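Long-range contacts in putative phosphomannomutase (Thermus thermophilus, PDB 1TUO), which probably interconverts sugar phosphates, as a magnesium-dependent member of the phosphohexose mutase family: residues L50-H55 with R96-A101; A73-K78 with R145-A150; V79-G84 with Y151-L156; V86-L91 with G103-A108. All blocks are in the same frame, centred on the assembly; numbering follows the deposited sequence.

How the contacts relate
From the N terminus, strand 50-55 comes first, and contact 1 closes a loop from it to the end of helix 88-97. That loop holds helix 61-75, whose last turn meets the segment 145-150 in contact 2, and strand 78-82, which pairs with strand 152-154 in contact 3. Both later loops start inside that of contact 1 and finish beyond it, so they cross it; contacts 2 and 3 also cross each other. Contact 4, the shortest closure, joins helix 88-97 to strand 102-106; it crosses contact 1 and nests inside contacts 2 and 3. Contacts 1, 3 and 4 gather round one mixed sheet, with contact 2 at the protein surface.

Contact 1: residues L50-H55 with R96-A101; sequences LVVVGH and RHLKAA
Leu50 lays one branch against Leu98, just past the end of helix 88-97: its CD2 lies 3.7 Å from Leu98 CB and 3.5 Å from Leu98 O, the two leucine side chains running obliquely to each other. With CG trans to the backbone N (chi1 170°), the Leu50 side chain also passes over the methyl of Ala100, CG to CB 3.8 Å. Val52, two residues on along the strand and on the same face, turns its CG2 into the same cluster, meeting Ala100 CB at 3.8 Å and, at about a right angle to the leucine side chain, Leu98 CD1 at 4.0 Å. Ala100 suits its place because a single methyl fits between these branched side chains and the strand backbone. Lys99, with positive phi, ends the helix in a Schellman motif and turns the chain back to the strand. There Ala101 N donates to Leu50 O, 2.8 Å away, while a water bridges Leu50 N and Lys99 O. Helix 88-97 covers this face through Leu91, Ala94 and Val95, all against Val52; Val51 and Val53 face helix 61-75, and strand 50-55 runs between strands 78-82 and 102-106.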
# COMPACT_ATOMS: atom_id res chain seq x y z
N LEU A 50 -19.49 16.34 3.37
CA LEU A 50 -18.88 16.16 2.06
C LEU A 50 -18.26 14.77 1.94
O LEU A 50 -17.67 14.26 2.89
CB LEU A 50 -17.79 17.21 1.84
CG LEU A 50 -16.89 17.01 0.63
CD1 LEU A 50 -17.69 17.23 -0.64
CD2 LEU A 50 -15.71 17.98 0.70
N VAL A 51 -18.39 14.17 0.77
CA VAL A 51 -17.80 12.85 0.53
C VAL A 51 -16.99 12.97 -0.74
O VAL A 51 -17.46 13.53 -1.73
CB VAL A 51 -18.86 11.75 0.31
CG1 VAL A 51 -18.17 10.41 0.05
CG2 VAL A 51 -19.77 11.65 1.52
N VAL A 52 -15.77 12.44 -0.72
CA VAL A 52 -14.91 12.46 -1.89
C VAL A 52 -14.88 11.05 -2.46
O VAL A 52 -14.70 10.09 -1.72
CB VAL A 52 -13.49 12.91 -1.54
CG1 VAL A 52 -12.66 13.06 -2.80
CG2 VAL A 52 -13.54 14.25 -0.80
N VAL A 53 -15.08 10.93 -3.77
CA VAL A 53 -15.07 9.63 -4.43
C VAL A 53 -13.95 9.60 -5.46
O VAL A 53 -13.68 10.59 -6.14
CB VAL A 53 -16.41 9.37 -5.17
CG1 VAL A 53 -16.36 8.02 -5.90
CG2 VAL A 53 -17.56 9.38 -4.16
N GLY A 54 -13.29 8.45 -5.58
CA GLY A 54 -12.22 8.32 -6.56
C GLY A 54 -12.26 6.93 -7.17
O GLY A 54 -12.98 6.06 -6.68
N HIS A 55 -11.49 6.72 -8.24
CA HIS A 55 -11.45 5.41 -8.88
C HIS A 55 -10.07 5.18 -9.50
O HIS A 55 -9.34 6.14 -9.73
CB HIS A 55 -12.52 5.32 -9.97
CG HIS A 55 -12.30 6.27 -11.11
ND1 HIS A 55 -11.50 5.96 -12.19
CD2 HIS A 55 -12.80 7.50 -11.34
CE1 HIS A 55 -11.51 6.97 -13.04
NE2 HIS A 55 -12.29 7.92 -12.55
N ARG A 96 -9.03 14.59 3.54
CA ARG A 96 -8.55 15.43 4.63
C ARG A 96 -8.43 16.89 4.19
O ARG A 96 -8.82 17.81 4.91
CB ARG A 96 -7.20 14.91 5.13
CG ARG A 96 -6.61 15.67 6.30
CD ARG A 96 -5.22 15.14 6.62
NE ARG A 96 -4.47 16.02 7.51
CZ ARG A 96 -3.59 15.19 8.10
NH1 ARG A 96 -3.29 13.92 7.89
NH2 ARG A 96 -2.74 15.98 8.77
N HIS A 97 -7.90 17.09 2.99
CA HIS A 97 -7.71 18.44 2.45
C HIS A 97 -9.01 19.21 2.29
O HIS A 97 -9.07 20.41 2.56
CB HIS A 97 -6.98 18.36 1.11
CG HIS A 97 -6.56 19.69 0.57
ND1 HIS A 97 -7.21 20.31 -0.48
CD2 HIS A 97 -5.55 20.52 0.93
CE1 HIS A 97 -6.61 21.46 -0.75
NE2 HIS A 97 -5.60 21.61 0.09
N LEU A 98 -10.06 18.52 1.86
CA LEU A 98 -11.36 19.15 1.66
C LEU A 98 -12.25 19.11 2.91
O LEU A 98 -13.40 19.55 2.87
CB LEU A 98 -12.09 18.48 0.49
CG LEU A 98 -11.43 18.63 -0.88
CD1 LEU A 98 -12.24 17.90 -1.93
CD2 LEU A 98 -11.32 20.12 -1.23
N LYS A 99 -11.70 18.60 4.00
CA LYS A 99 -12.41 18.49 5.27
C LYS A 99 -13.72 17.74 5.11
O LYS A 99 -14.76 18.13 5.64
CB LYS A 99 -12.65 19.88 5.86
CG LYS A 99 -11.39 20.74 5.87
CD LYS A 99 -11.45 21.87 6.90
CE LYS A 99 -11.40 21.32 8.32
NZ LYS A 99 -10.05 21.48 8.92
N ALA A 100 -13.66 16.64 4.36
CA ALA A 100 -14.82 15.81 4.09
C ALA A 100 -15.11 14.87 5.25
O ALA A 100 -14.25 14.62 6.09
CB ALA A 100 -14.59 15.00 2.82
N ALA A 101 -16.33 14.35 5.29
CA ALA A 101 -16.75 13.43 6.33
C ALA A 101 -16.18 12.05 6.03
O ALA A 101 -16.08 11.20 6.91
CB ALA A 101 -18.27 13.37 6.38
O HOH W 1 -17.78 17.59 5.31

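Contact 2: residues A73-K78 with R145-A150; sequences AGMGLK and RALEGA
Leu147 lays its CD2 methyl over the backbone of Gly74, 3.6 Å from Gly74 C, and the same methyl reaches Met75 CG at 3.8 Å, the two side chains meeting at a slant. Leu147 CG stands trans to its backbone N (chi1 -176°), which carries the branched end onto the last turn of helix 61-75. Glycine suits positions 74 and 149 because the chains come very close here, with Gly74 CA 4.2 Å from Gly149 CA: the backbones meet directly, with Leu147 pressed on Gly74, so neither position can hold a side chain. Gly74 CA lies 3.3 Å from Glu148 O, a bent CA-H...O contact (124° at the hydrogen). Farther along, the methyl of Ala73 sits against the carbonyl of Ala150, CB to O 3.3 Å, small enough to let the extended chain pass. The helix ends in a Schellman motif at Gly76, whose positive phi would press a beta carbon against the preceding carbonyl; Gly76 N is hydrogen-bonded to Ala73 O. The chain then turns through Leu77, buried against Val51 and Leu43, into strand 78-82. In the other segment, Ala146 is the centre of an inverse gamma turn, just before Leu147 in the loop from helix 130-138 to strand 152-154. Met75 also packs on Glu37 and Arg41 of helix 29-45, while Ala146 touches His33 of that same helix.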
# COMPACT_ATOMS: atom_id res chain seq x y z
N ALA A 73 -25.04 11.87 -3.72
CA ALA A 73 -25.51 13.24 -3.90
C ALA A 73 -27.04 13.29 -3.84
O ALA A 73 -27.62 14.23 -3.27
CB ALA A 73 -25.02 13.79 -5.25
N GLY A 74 -27.68 12.28 -4.41
CA GLY A 74 -29.14 12.22 -4.39
C GLY A 74 -29.69 11.99 -2.99
O GLY A 74 -30.87 12.27 -2.73
N MET A 75 -28.86 11.48 -2.09
CA MET A 75 -29.29 11.23 -0.72
C MET A 75 -29.10 12.45 0.18
O MET A 75 -29.57 12.46 1.31
CB MET A 75 -28.52 10.05 -0.13
CG MET A 75 -28.89 8.71 -0.74
SD MET A 75 -27.97 7.36 -0.00
CE MET A 75 -28.73 7.27 1.64
N GLY A 76 -28.40 13.47 -0.32
CA GLY A 76 -28.20 14.67 0.48
C GLY A 76 -26.76 14.99 0.85
O GLY A 76 -26.49 16.03 1.46
N LEU A 77 -25.83 14.10 0.51
CA LEU A 77 -24.43 14.36 0.81
C LEU A 77 -23.85 15.27 -0.26
O LEU A 77 -24.30 15.24 -1.41
CB LEU A 77 -23.62 13.05 0.81
CG LEU A 77 -23.82 12.02 1.92
CD1 LEU A 77 -23.67 12.69 3.27
CD2 LEU A 77 -25.18 11.38 1.80
N LYS A 78 -22.89 16.11 0.11
CA LYS A 78 -22.25 16.95 -0.89
C LYS A 78 -21.19 16.02 -1.45
O LYS A 78 -20.51 15.35 -0.68
CB LYS A 78 -21.59 18.17 -0.25
CG LYS A 78 -20.98 19.12 -1.27
CD LYS A 78 -20.45 20.39 -0.61
CE LYS A 78 -20.02 21.40 -1.66
NZ LYS A 78 -19.62 22.70 -1.03
N ARG A 145 -32.20 1.44 -5.37
CA ARG A 145 -32.50 2.07 -6.65
C ARG A 145 -31.29 2.83 -7.18
O ARG A 145 -30.39 3.21 -6.43
CB ARG A 145 -33.67 3.04 -6.44
CG ARG A 145 -34.59 2.61 -5.31
CD ARG A 145 -35.43 3.77 -4.77
NE ARG A 145 -36.69 3.28 -4.21
CZ ARG A 145 -37.62 4.20 -3.87
NH1 ARG A 145 -37.05 5.37 -4.07
NH2 ARG A 145 -38.82 4.12 -3.30
N ALA A 146 -31.23 3.02 -8.49
CA ALA A 146 -30.11 3.72 -9.11
C ALA A 146 -30.32 5.22 -9.03
O ALA A 146 -30.48 5.90 -10.05
CB ALA A 146 -29.95 3.28 -10.56
N LEU A 147 -30.33 5.73 -7.80
CA LEU A 147 -30.53 7.15 -7.53
C LEU A 147 -29.43 8.02 -8.12
O LEU A 147 -28.25 7.65 -8.10
CB LEU A 147 -30.61 7.36 -6.01
CG LEU A 147 -30.90 8.76 -5.49
CD1 LEU A 147 -32.24 9.26 -6.03
CD2 LEU A 147 -30.93 8.71 -3.96
N GLU A 148 -29.81 9.19 -8.64
CA GLU A 148 -28.87 10.13 -9.24
C GLU A 148 -28.84 11.45 -8.48
O GLU A 148 -29.70 11.71 -7.64
CB GLU A 148 -29.24 10.38 -10.70
CG GLU A 148 -29.17 9.15 -11.59
CD GLU A 148 -29.68 9.41 -13.00
OE1 GLU A 148 -29.14 10.32 -13.66
OE2 GLU A 148 -30.60 8.70 -13.44
N GLY A 149 -27.86 12.29 -8.78
CA GLY A 149 -27.74 13.57 -8.11
C GLY A 149 -26.57 14.36 -8.64
O GLY A 149 -25.63 13.79 -9.19
N ALA A 150 -26.61 15.68 -8.49
CA ALA A 150 -25.52 16.53 -8.97
C ALA A 150 -24.32 16.56 -8.03
O ALA A 150 -24.47 16.59 -6.81
CB ALA A 150 -26.04 17.95 -9.19

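Contact 3: residues V79-G84 with Y151-L156; sequences VVLLKG and YETLDL
Four backbone hydrogen bonds join the strands. Leu81 lies at the middle: its N donates almost straight to Glu152 O (2.8 Å, 172°), and its O accepts from Leu154 N at 2.9 Å. Outside these, Glu152 N reaches Val79 O at 3.2 Å and Lys83 N reaches Leu154 O at 2.8 Å. Such alternation, with one residue bonding to the two that flank its partner, is the signature of a parallel pair; it places strand 152-154 beside strand 78-82 in the mixed sheet of the alpha/beta/alpha domain I, where strand 50-55 flanks 78-82 on its other side. Side chains then sort by face. Valine and leucine suit the buried strand 78-82, Glu152 and Thr153 the exposed positions beside it. Val80 and Leu154 cross at about a right angle, CG1 to CD1 3.8 Å, with the carboxylate of Glu152 alongside; a water bonds Val79 O and, weakly, Glu152 OE1. On the other face Tyr151, turned by a chi1 of 55°, lies beside Leu81 and points the same way, CE1 to CD2 3.9 Å. The Tyr151 side chain also touches Arg66 of helix 61-75, against which Val79 and Leu81 pack. Thr153 puts its CG2 3.9 Å from Lys83 CA at the solvent side.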
# COMPACT_ATOMS: atom_id res chain seq x y z
N VAL A 79 -21.05 15.95 -2.76
CA VAL A 79 -20.07 15.03 -3.33
C VAL A 79 -19.07 15.66 -4.29
O VAL A 79 -19.42 16.55 -5.07
CB VAL A 79 -20.78 13.88 -4.09
CG1 VAL A 79 -19.75 12.92 -4.68
CG2 VAL A 79 -21.72 13.13 -3.16
N VAL A 80 -17.84 15.18 -4.22
CA VAL A 80 -16.77 15.61 -5.11
C VAL A 80 -16.16 14.34 -5.69
O VAL A 80 -15.69 13.48 -4.95
CB VAL A 80 -15.66 16.39 -4.38
CG1 VAL A 80 -14.43 16.51 -5.28
CG2 VAL A 80 -16.16 17.78 -4.00
N LEU A 81 -16.19 14.22 -7.01
CA LEU A 81 -15.60 13.06 -7.67
C LEU A 81 -14.27 13.55 -8.23
O LEU A 81 -14.22 14.58 -8.90
CB LEU A 81 -16.50 12.58 -8.83
CG LEU A 81 -15.89 11.50 -9.73
CD1 LEU A 81 -15.72 10.20 -8.94
CD2 LEU A 81 -16.78 11.27 -10.95
N LEU A 82 -13.20 12.83 -7.94
CA LEU A 82 -11.90 13.24 -8.43
C LEU A 82 -11.78 12.91 -9.91
O LEU A 82 -12.19 11.83 -10.35
CB LEU A 82 -10.78 12.56 -7.64
CG LEU A 82 -10.78 12.91 -6.15
CD1 LEU A 82 -9.62 12.21 -5.46
CD2 LEU A 82 -10.67 14.42 -5.99
N LYS A 83 -11.23 13.85 -10.66
CA LYS A 83 -11.07 13.72 -12.10
C LYS A 83 -10.04 12.69 -12.56
O LYS A 83 -8.86 12.75 -12.18
CB LYS A 83 -10.70 15.08 -12.70
CG LYS A 83 -10.55 15.07 -14.22
CD LYS A 83 -10.11 16.42 -14.75
CE LYS A 83 -9.98 16.41 -16.27
NZ LYS A 83 -8.97 15.40 -16.72
N GLY A 84 -10.50 11.76 -13.39
CA GLY A 84 -9.64 10.73 -13.93
C GLY A 84 -9.18 9.70 -12.92
O GLY A 84 -9.52 9.80 -11.74
N TYR A 151 -23.12 16.54 -8.62
CA TYR A 151 -21.88 16.58 -7.85
C TYR A 151 -20.80 17.25 -8.67
O TYR A 151 -20.93 17.39 -9.89
CB TYR A 151 -21.45 15.15 -7.46
CG TYR A 151 -21.33 14.20 -8.62
CD1 TYR A 151 -20.15 14.12 -9.37
CD2 TYR A 151 -22.39 13.37 -8.98
CE1 TYR A 151 -20.04 13.26 -10.45
CE2 TYR A 151 -22.29 12.50 -10.06
CZ TYR A 151 -21.12 12.45 -10.79
OH TYR A 151 -21.02 11.58 -11.85
N GLU A 152 -19.73 17.68 -8.01
CA GLU A 152 -18.63 18.33 -8.70
C GLU A 152 -17.54 17.32 -9.01
O GLU A 152 -17.41 16.32 -8.32
CB GLU A 152 -18.03 19.43 -7.82
CG GLU A 152 -19.04 20.38 -7.22
CD GLU A 152 -18.40 21.45 -6.35
OE1 GLU A 152 -17.54 21.10 -5.52
OE2 GLU A 152 -18.77 22.63 -6.50
N THR A 153 -16.78 17.59 -10.06
CA THR A 153 -15.66 16.74 -10.45
C THR A 153 -14.45 17.67 -10.36
O THR A 153 -14.38 18.68 -11.07
CB THR A 153 -15.83 16.20 -11.88
OG1 THR A 153 -17.00 15.37 -11.95
CG2 THR A 153 -14.62 15.37 -12.28
N LEU A 154 -13.51 17.33 -9.48
CA LEU A 154 -12.34 18.18 -9.28
C LEU A 154 -10.99 17.49 -9.46
O LEU A 154 -10.86 16.28 -9.27
CB LEU A 154 -12.39 18.78 -7.87
CG LEU A 154 -13.64 19.57 -7.47
CD1 LEU A 154 -13.45 20.12 -6.06
CD2 LEU A 154 -13.91 20.71 -8.46
N ASP A 155 -9.98 18.28 -9.82
CA ASP A 155 -8.63 17.78 -10.00
C ASP A 155 -7.78 18.36 -8.87
O ASP A 155 -7.53 19.56 -8.83
CB ASP A 155 -8.09 18.22 -11.37
CG ASP A 155 -6.66 17.78 -11.62
OD1 ASP A 155 -6.20 16.82 -10.95
OD2 ASP A 155 -5.99 18.38 -12.49
N LEU A 156 -7.36 17.50 -7.94
CA LEU A 156 -6.56 17.94 -6.80
C LEU A 156 -5.11 17.51 -6.86
O LEU A 156 -4.41 17.50 -5.84
CB LEU A 156 -7.19 17.43 -5.49
CG LEU A 156 -8.33 18.27 -4.94
CD1 LEU A 156 -8.96 17.60 -3.74
CD2 LEU A 156 -7.80 19.65 -4.57
O HOH W 2 -19.40 19.16 -4.36
O HOH W 3 -6.92 14.21 -10.54

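Contact 4: residues V86-L91 with G103-A108; sequences VPTPLL and GAMLTA
Met105 threads its flexible chain between strand 102-106 and the start of helix 88-97. Its terminal methyl CE lies 3.2 Å from Val86 O, and the sulfur passes Leu91, SD to CB 3.9 Å. The Leu91 and Met105 side chains run antiparallel, one alongside the other, the leucine CD1 ending 4.1 Å from Met105 CB. Met105 CG leaves trans to its N, and the bend at chi2 (78°) then turns the thioether toward Val86, with the sulfur beside Leu91. Thr88 lies across the same chain, OG1 to Met105 CG 3.9 Å, and its hydroxyl is 4.1 Å from Thr107 CG2. Glycine suits position 103, since a beta carbon there would crowd Leu91 CD1.

The next shell fixes both sides. Pro87 is the N-cap residue of helix 88-97, and its O accepts from Leu91 N at 3.3 Å. The Thr88 hydroxyl is hydrogen-bonded to Asp251, the Thr107 hydroxyl to Asp56 and to the backbone of Ser109. Helix 88-97 connects parallel strands 78-82 and 102-106, a beta-alpha-beta crossover with strand 50-55 between them in the sheet of the alpha/beta/alpha domain I. Beyond the helix start, Pro87 and Leu90 meet Phe192 of helix 192-199.

No hydrogen bond joins the two segments, and every residue that touches is buried. The helix start therefore rests on the sheet by van der Waals contact, mainly through one methionine; the Thr88 hydroxyl, already bonded to Asp251, lies against Met105 CG, and Thr107 presents its CG2 methyl.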
# COMPACT_ATOMS: atom_id res chain seq x y z
N VAL A 86 -7.10 7.96 -10.15
CA VAL A 86 -6.22 8.54 -9.14
C VAL A 86 -5.67 7.49 -8.17
O VAL A 86 -6.29 6.45 -7.94
CB VAL A 86 -6.97 9.60 -8.27
CG1 VAL A 86 -7.45 10.76 -9.14
CG2 VAL A 86 -8.14 8.95 -7.55
N PRO A 87 -4.50 7.77 -7.59
CA PRO A 87 -3.90 6.85 -6.63
C PRO A 87 -4.74 6.91 -5.35
O PRO A 87 -5.32 7.96 -5.03
CB PRO A 87 -2.51 7.45 -6.37
CG PRO A 87 -2.23 8.25 -7.59
CD PRO A 87 -3.56 8.85 -7.95
N THR A 88 -4.81 5.80 -4.63
CA THR A 88 -5.55 5.77 -3.37
C THR A 88 -5.08 6.91 -2.45
O THR A 88 -5.90 7.61 -1.86
CB THR A 88 -5.36 4.41 -2.66
OG1 THR A 88 -6.25 3.45 -3.25
CG2 THR A 88 -5.64 4.51 -1.15
N PRO A 89 -3.76 7.10 -2.32
CA PRO A 89 -3.32 8.19 -1.44
C PRO A 89 -3.83 9.58 -1.83
O PRO A 89 -4.01 10.43 -0.96
CB PRO A 89 -1.79 8.08 -1.47
CG PRO A 89 -1.51 7.34 -2.77
CD PRO A 89 -2.61 6.31 -2.79
N LEU A 90 -4.06 9.82 -3.12
CA LEU A 90 -4.58 11.13 -3.53
C LEU A 90 -6.03 11.25 -3.03
O LEU A 90 -6.46 12.31 -2.57
CB LEU A 90 -4.55 11.29 -5.05
CG LEU A 90 -5.28 12.52 -5.62
CD1 LEU A 90 -4.73 13.78 -4.96
CD2 LEU A 90 -5.09 12.59 -7.14
N LEU A 91 -6.79 10.16 -3.12
CA LEU A 91 -8.17 10.20 -2.65
C LEU A 91 -8.17 10.43 -1.14
O LEU A 91 -8.92 11.27 -0.62
CB LEU A 91 -8.89 8.90 -3.01
CG LEU A 91 -10.36 8.69 -2.62
CD1 LEU A 91 -10.46 8.25 -1.17
CD2 LEU A 91 -11.16 9.97 -2.87
N GLY A 103 -14.51 9.29 2.48
CA GLY A 103 -14.22 9.09 1.07
C GLY A 103 -14.46 7.64 0.67
O GLY A 103 -14.43 6.74 1.51
N ALA A 104 -14.70 7.43 -0.62
CA ALA A 104 -14.92 6.09 -1.14
C ALA A 104 -14.03 5.94 -2.35
O ALA A 104 -14.01 6.80 -3.23
CB ALA A 104 -16.38 5.92 -1.54
N MET A 105 -13.28 4.85 -2.40
CA MET A 105 -12.38 4.62 -3.52
C MET A 105 -12.73 3.33 -4.25
O MET A 105 -12.80 2.25 -3.66
CB MET A 105 -10.95 4.56 -2.99
CG MET A 105 -9.93 4.26 -4.09
SD MET A 105 -9.56 5.70 -5.08
CE MET A 105 -8.53 4.89 -6.32
N LEU A 106 -12.96 3.45 -5.55
CA LEU A 106 -13.26 2.29 -6.38
C LEU A 106 -11.92 1.71 -6.81
O LEU A 106 -11.22 2.28 -7.66
CB LEU A 106 -14.10 2.69 -7.60
CG LEU A 106 -15.62 2.76 -7.44
CD1 LEU A 106 -16.18 1.35 -7.22
CD2 LEU A 106 -15.99 3.68 -6.27
N THR A 107 -11.55 0.59 -6.20
CA THR A 107 -10.30 -0.06 -6.50
C THR A 107 -10.26 -1.45 -5.89
O THR A 107 -11.01 -1.76 -4.97
CB THR A 107 -9.09 0.75 -5.94
OG1 THR A 107 -7.86 0.16 -6.39
CG2 THR A 107 -9.10 0.75 -4.41
N ALA A 108 -9.38 -2.29 -6.45
CA ALA A 108 -9.14 -3.64 -5.95
C ALA A 108 -7.62 -3.72 -5.78
O ALA A 108 -7.03 -4.81 -5.79
CB ALA A 108 -9.65 -4.69 -6.93